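Local coordinates for protein dodecin (Thermus thermophilus, PDB 2UX9) that binds and sequesters flavins such as FMN and FAD, probably as a store, and also binds coenzyme A, as a hollow dodecamer assembled from four trimers, at residues C[26-29]-C[30-33]. The protein carries 1 engineered substitution. Residues are numbered along the deposited sequence; the frame is centred on the assembly and turned at random.
Sequences LARA and RKTL. With COA (coenzyme A), chain Q.
Arg30 N bonds back four residues to Leu26 O (3.0 Å), but beyond it the spacing is mixed: Lys31 N reaches back three residues to Arg28 O, and Ala29 O accepts from Thr32 N, three residues on, and Leu33 N, four on. Leu33 N lies 2.8 Å from Ala29 O, the shorter bond of the two, and close to the line of the carbonyl, while Thr32 N comes in from above the carbonyl plane. Here Arg28 and Thr32, four residues apart, meet at the pyrophosphate of coenzyme A. With chi1 at 173° and a bend at chi2, the Arg28 chain runs toward the C-terminal end of the helix. The guanidinium of Arg28 uses its edge: NH1 donates to Thr32 OG1 at 3.2 Å, and NH2 donates to O4A of coenzyme A at 2.7 Å in a nearly straight bond. Thr32 OG1 in turn donates to O5A of the same phosphate, 2.5 Å away, so the hydroxyl links arginine and ligand. Leu33 adds an apolar contact, CD2 lying 3.9 Å from adenine C8A. Away from the ligand, Arg30 doubles back along the helix, laying one guanidinium face over Ala27 CA; a water at its edge joins NH1 to Leu26 O. Beneath the helix, Leu26, Ala29 and Arg30 pack on strand 36-49, and Leu26 and Leu33 touch strand 52-65. Arg28 also packs against Val4 of a neighbouring subunit; Lys6 of that subunit and Lys6 of another bond to coenzyme A, so this part of helix 18-32 borders a site shared between subunits.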
# COMPACT_ATOMS: atom_id res chain seq x y z
N LEU C 26 -15.06 7.57 20.35
CA LEU C 26 -14.44 8.65 21.09
C LEU C 26 -15.10 8.87 22.44
O LEU C 26 -14.42 9.24 23.39
CB LEU C 26 -14.45 9.95 20.27
CG LEU C 26 -13.68 9.92 18.95
CD1 LEU C 26 -13.65 11.29 18.27
CD2 LEU C 26 -12.26 9.43 19.16
N ALA C 27 -16.41 8.68 22.53
CA ALA C 27 -17.12 8.80 23.80
C ALA C 27 -16.64 7.74 24.78
O ALA C 27 -16.45 8.01 25.97
CB ALA C 27 -18.61 8.67 23.60
N ARG C 28 -16.43 6.52 24.30
CA ARG C 28 -15.90 5.49 25.17
C ARG C 28 -14.45 5.80 25.55
O ARG C 28 -14.07 5.67 26.71
CB ARG C 28 -15.99 4.12 24.50
CG ARG C 28 -15.30 3.00 25.27
CD ARG C 28 -15.79 2.87 26.71
NE ARG C 28 -15.04 1.83 27.42
CZ ARG C 28 -13.85 2.00 27.98
NH1 ARG C 28 -13.21 3.16 27.92
NH2 ARG C 28 -13.27 0.98 28.59
N ALA C 29 -13.65 6.24 24.58
CA ALA C 29 -12.25 6.53 24.87
C ALA C 29 -12.10 7.57 25.99
O ALA C 29 -11.25 7.43 26.87
CB ALA C 29 -11.56 7.01 23.63
N ARG C 30 -12.93 8.61 25.97
CA ARG C 30 -12.81 9.68 26.97
C ARG C 30 -13.27 9.30 28.38
O ARG C 30 -13.00 10.03 29.34
CB ARG C 30 -13.47 10.97 26.49
CG ARG C 30 -14.97 10.98 26.40
CD ARG C 30 -15.45 12.41 26.18
NE ARG C 30 -16.89 12.50 25.94
CZ ARG C 30 -17.50 12.41 24.75
NH1 ARG C 30 -16.82 12.22 23.62
NH2 ARG C 30 -18.82 12.51 24.71
N LYS C 31 -13.95 8.17 28.52
CA LYS C 31 -14.27 7.65 29.84
C LYS C 31 -13.02 7.31 30.64
O LYS C 31 -13.01 7.45 31.86
CB LYS C 31 -15.19 6.43 29.76
CG LYS C 31 -16.57 6.77 29.26
CD LYS C 31 -17.50 5.56 29.26
CE LYS C 31 -18.94 6.00 29.33
NZ LYS C 31 -19.31 6.45 30.70
N THR C 32 -11.96 6.85 29.96
CA THR C 32 -10.75 6.39 30.64
C THR C 32 -9.45 7.05 30.18
O THR C 32 -8.45 6.97 30.90
CB THR C 32 -10.61 4.85 30.51
OG1 THR C 32 -10.60 4.48 29.13
CG2 THR C 32 -11.78 4.15 31.19
N LEU C 33 -9.44 7.70 29.02
CA LEU C 33 -8.22 8.28 28.46
C LEU C 33 -8.29 9.79 28.45
O LEU C 33 -9.32 10.35 28.08
CB LEU C 33 -7.98 7.78 27.04
CG LEU C 33 -7.81 6.27 26.91
CD1 LEU C 33 -7.59 5.88 25.46
CD2 LEU C 33 -6.65 5.78 27.76
N1A COA Q . -1.32 9.57 29.95
C2A COA Q . -0.97 8.56 30.83
N3A COA Q . -1.93 7.76 31.38
C4A COA Q . -3.23 7.93 31.07
C5A COA Q . -3.60 8.94 30.18
C6A COA Q . -2.64 9.77 29.61
N6A COA Q . -2.95 10.70 28.71
N7A COA Q . -4.94 8.89 30.06
C8A COA Q . -5.42 7.89 30.84
N9A COA Q . -4.35 7.29 31.46
C1B COA Q . -4.38 6.04 32.23
C2B COA Q . -5.49 5.95 33.25
O2B COA Q . -5.25 6.67 34.43
C3B COA Q . -5.54 4.46 33.48
O3B COA Q . -4.50 4.05 34.33
P3B COA Q . -4.79 3.16 35.63
O7A COA Q . -3.44 2.82 36.20
O8A COA Q . -5.69 3.90 36.57
O9A COA Q . -5.46 1.88 35.17
C4B COA Q . -5.30 3.92 32.09
O4B COA Q . -4.65 4.96 31.36
C5B COA Q . -6.66 3.54 31.51
O5B COA Q . -7.17 2.41 32.20
P1A COA Q . -7.32 0.97 31.51
O1A COA Q . -7.19 -0.14 32.55
O2A COA Q . -6.34 0.77 30.37
O3A COA Q . -8.84 0.91 31.03
P2A COA Q . -9.41 1.17 29.57
O4A COA Q . -10.88 1.12 29.85
O5A COA Q . -8.99 2.52 29.05
O6A COA Q . -8.92 -0.04 28.63
CBP COA Q . -8.33 -2.28 27.96
CCP COA Q . -8.98 -1.40 29.03
CDP COA Q . -8.31 -3.73 28.44
CEP COA Q . -9.15 -2.18 26.68
CAP COA Q . -6.91 -1.80 27.67
OAP COA Q . -6.21 -1.57 28.87
C9P COA Q . -6.16 -2.75 26.80
O9P COA Q . -6.47 -2.83 25.44
N8P COA Q . -5.22 -3.53 27.32
C7P COA Q . -5.00 -4.85 26.74
C6P COA Q . -3.58 -5.27 26.98
C5P COA Q . -3.19 -6.41 26.09
O5P COA Q . -2.90 -6.23 24.90
N4P COA Q . -3.15 -7.58 26.71
C3P COA Q . -2.19 -8.59 26.31
C2P COA Q . -2.95 -9.72 25.64
S1P COA Q . -1.83 -10.92 24.91
O HOH W 1 -13.93 12.08 23.14